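Local atomic coordinates of putative oxidoreductase yhhX (Escherichia coli K-12, PDB entry 3F4L), a protein that probably acts as an NADP-dependent oxidoreductase of the Gfo/Idh/MocA family, perhaps oxidising scyllo-inositol. Residues 169-174 with 208-213. Sequence-based numbering, arbitrary orientation.
Sequences DGAFYG and DTFEAQ
Phe172 sets the CD1 corner of its ring over one face of the Phe210 ring, near the rim, with CD1 3.5 Å from Phe210 CD2. The pair meets obliquely, planes at 53° and centroids 5.0 Å apart. The same Phe210 ring also runs along the first turn of the helix: its CD1 comes within 3.5 Å of Phe172 CA, and its CE1 approaches Ala171 O at 3.3 Å, obliquely to the ring. Phe210 gets there with CG between its backbone N and carbonyl carbon (chi1 73°), which stands the ring up from the strand toward the helix. The Phe172 side chain, with CG trans to N (chi1 -168°), crosses it at about a right angle and carries CE1 on to Ala212 CB, 4.0 Å away and also on the helix-facing side of the strand. At the other end Ala171 CB rests on the backbone of Asp208, 3.7 Å from its CA. Swapping Phe210 for an alanine would probably leave a gap under Phe172, whose ring would lose one flank and be freer to turn. The contact is apolar and buried. The backbone N of Phe172 is taken by the carboxylate of Asp207, just before the strand, while Gly170 fills the N-cap position and its O receives the N-H of Gly174. A classic beta bulge sets Asp208 and Thr209 together opposite Arg198 of strand 192-198. Helix 171-187 thus packs by its N-terminal turn against one face of the large mixed sheet of the C-terminal alpha/beta domain, with Val223 and Thr225 of strand 219-225 touching Phe210, while Tyr195 and Ile197 of strand 192-198 and Leu329 of helix 319-331 touch Phe172.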
ATOM      1  N   ASP A 169      19.861   8.066  10.988  1.00 23.55           N
ATOM      2  CA  ASP A 169      19.375   9.441  10.889  1.00 23.86           C
ATOM      3  C   ASP A 169      18.185   9.562   9.937  1.00 21.31           C
ATOM      4  O   ASP A 169      17.604  10.637   9.792  1.00 22.05           O
ATOM      5  CB  ASP A 169      20.499  10.350  10.391  1.00 25.62           C
ATOM      6  CG  ASP A 169      21.769  10.196  11.199  1.00 29.85           C
ATOM      7  OD1 ASP A 169      21.749  10.517  12.406  1.00 31.26           O
ATOM      8  OD2 ASP A 169      22.784   9.745  10.628  1.00 32.00           O
ATOM      9  N   GLY A 170      17.832   8.459   9.292  1.00 18.82           N
ATOM     10  CA  GLY A 170      16.733   8.484   8.341  1.00 18.15           C
ATOM     11  C   GLY A 170      15.343   8.434   8.934  1.00 18.81           C
ATOM     12  O   GLY A 170      15.169   8.341  10.149  1.00 18.86           O
ATOM     13  N   ALA A 171      14.348   8.475   8.050  1.00 15.22           N
ATOM     14  CA  ALA A 171      12.947   8.449   8.437  1.00 15.77           C
ATOM     15  C   ALA A 171      12.491   7.116   9.027  1.00 14.10           C
ATOM     16  O   ALA A 171      11.619   7.092   9.900  1.00 14.53           O
ATOM     17  CB  ALA A 171      12.071   8.806   7.226  1.00 12.82           C
ATOM     18  N   PHE A 172      13.067   6.015   8.546  1.00 12.41           N
ATOM     19  CA  PHE A 172      12.700   4.694   9.043  1.00 14.04           C
ATOM     20  C   PHE A 172      12.999   4.567  10.537  1.00 15.60           C
ATOM     21  O   PHE A 172      12.135   4.164  11.317  1.00 14.65           O
ATOM     22  CB  PHE A 172      13.426   3.602   8.250  1.00 15.36           C
ATOM     23  CG  PHE A 172      12.890   2.216   8.500  1.00 18.29           C
ATOM     24  CD1 PHE A 172      11.529   2.010   8.691  1.00 18.88           C
ATOM     25  CD2 PHE A 172      13.739   1.117   8.513  1.00 18.89           C
ATOM     26  CE1 PHE A 172      11.020   0.727   8.888  1.00 20.34           C
ATOM     27  CE2 PHE A 172      13.239  -0.171   8.708  1.00 19.24           C
ATOM     28  CZ  PHE A 172      11.883  -0.365   8.893  1.00 18.10           C
ATOM     29  N   TYR A 173      14.210   4.933  10.947  1.00 18.35           N
ATOM     30  CA  TYR A 173      14.550   4.884  12.367  1.00 20.85           C
ATOM     31  C   TYR A 173      13.783   5.988  13.088  1.00 21.82           C
ATOM     32  O   TYR A 173      13.236   5.779  14.170  1.00 24.33           O
ATOM     33  CB  TYR A 173      16.052   5.101  12.585  1.00 21.98           C
ATOM     34  CG  TYR A 173      16.876   3.829  12.684  1.00 23.22           C
ATOM     35  CD1 TYR A 173      17.218   3.090  11.544  1.00 24.12           C
ATOM     36  CD2 TYR A 173      17.300   3.359  13.923  1.00 25.24           C
ATOM     37  CE1 TYR A 173      17.965   1.906  11.652  1.00 25.76           C
ATOM     38  CE2 TYR A 173      18.038   2.189  14.045  1.00 24.96           C
ATOM     39  CZ  TYR A 173      18.366   1.466  12.916  1.00 25.55           C
ATOM     40  OH  TYR A 173      19.072   0.301  13.070  1.00 26.42           O
ATOM     41  N   GLY A 174      13.736   7.160  12.465  1.00 22.61           N
ATOM     42  CA  GLY A 174      13.072   8.311  13.059  1.00 22.84           C
ATOM     43  C   GLY A 174      11.580   8.205  13.324  1.00 23.51           C
ATOM     44  O   GLY A 174      11.128   8.466  14.439  1.00 25.31           O
ATOM     45  N   ASP A 208      14.141   9.064   3.387  1.00 18.46           N
ATOM     46  CA  ASP A 208      13.046   9.947   3.791  1.00 20.43           C
ATOM     47  C   ASP A 208      11.728   9.330   3.351  1.00 20.43           C
ATOM     48  O   ASP A 208      10.670   9.954   3.434  1.00 20.66           O
ATOM     49  CB  ASP A 208      13.188  11.330   3.142  1.00 20.73           C
ATOM     50  CG  ASP A 208      13.157  11.272   1.622  1.00 23.53           C
ATOM     51  OD1 ASP A 208      12.869  10.195   1.050  1.00 21.13           O
ATOM     52  OD2 ASP A 208      13.420  12.318   0.994  1.00 20.61           O
ATOM     53  N   THR A 209      11.810   8.091   2.890  1.00 20.28           N
ATOM     54  CA  THR A 209      10.654   7.367   2.389  1.00 19.41           C
ATOM     55  C   THR A 209      10.800   5.893   2.742  1.00 18.99           C
ATOM     56  O   THR A 209      11.867   5.314   2.542  1.00 18.68           O
ATOM     57  CB  THR A 209      10.591   7.478   0.858  1.00 21.29           C
ATOM     58  OG1 THR A 209      10.726   8.854   0.482  1.00 18.35           O
ATOM     59  CG2 THR A 209       9.278   6.914   0.322  1.00 19.62           C
ATOM     60  N   PHE A 210       9.743   5.290   3.272  1.00 15.14           N
ATOM     61  CA  PHE A 210       9.808   3.881   3.602  1.00 15.92           C
ATOM     62  C   PHE A 210       8.450   3.226   3.701  1.00 15.02           C
ATOM     63  O   PHE A 210       7.435   3.886   3.917  1.00 14.89           O
ATOM     64  CB  PHE A 210      10.573   3.651   4.916  1.00 15.86           C
ATOM     65  CG  PHE A 210       9.822   4.065   6.154  1.00 14.18           C
ATOM     66  CD1 PHE A 210      10.063   5.293   6.757  1.00 15.36           C
ATOM     67  CD2 PHE A 210       8.877   3.220   6.723  1.00 17.78           C
ATOM     68  CE1 PHE A 210       9.376   5.673   7.906  1.00 16.80           C
ATOM     69  CE2 PHE A 210       8.181   3.593   7.874  1.00 15.97           C
ATOM     70  CZ  PHE A 210       8.429   4.817   8.466  1.00 17.75           C
ATOM     71  N   GLU A 211       8.452   1.914   3.518  1.00 15.95           N
ATOM     72  CA  GLU A 211       7.256   1.106   3.651  1.00 16.10           C
ATOM     73  C   GLU A 211       7.729  -0.236   4.183  1.00 17.52           C
ATOM     74  O   GLU A 211       8.529  -0.920   3.546  1.00 18.19           O
ATOM     75  CB  GLU A 211       6.541   0.893   2.316  1.00 21.00           C
ATOM     76  CG  GLU A 211       5.259   0.067   2.488  1.00 21.46           C
ATOM     77  CD  GLU A 211       4.505  -0.173   1.194  1.00 29.30           C
ATOM     78  OE1 GLU A 211       4.475   0.737   0.333  1.00 31.17           O
ATOM     79  OE2 GLU A 211       3.919  -1.271   1.047  1.00 30.68           O
ATOM     80  N   ALA A 212       7.264  -0.588   5.372  1.00 17.08           N
ATOM     81  CA  ALA A 212       7.622  -1.855   5.975  1.00 17.96           C
ATOM     82  C   ALA A 212       6.347  -2.674   6.029  1.00 18.08           C
ATOM     83  O   ALA A 212       5.291  -2.168   6.402  1.00 18.70           O
ATOM     84  CB  ALA A 212       8.179  -1.645   7.376  1.00 15.39           C
ATOM     85  N   GLN A 213       6.451  -3.933   5.631  1.00 17.56           N
ATOM     86  CA  GLN A 213       5.309  -4.831   5.634  1.00 17.70           C
ATOM     87  C   GLN A 213       5.607  -5.962   6.596  1.00 16.25           C
ATOM     88  O   GLN A 213       6.556  -6.724   6.401  1.00 18.29           O
ATOM     89  CB  GLN A 213       5.064  -5.378   4.230  1.00 19.71           C
ATOM     90  CG  GLN A 213       4.801  -4.275   3.213  1.00 24.31           C
ATOM     91  CD  GLN A 213       4.344  -4.794   1.864  1.00 28.01           C
ATOM     92  OE1 GLN A 213       3.963  -4.012   0.991  1.00 28.92           O
ATOM     93  NE2 GLN A 213       4.377  -6.111   1.682  1.00 25.64           N
TER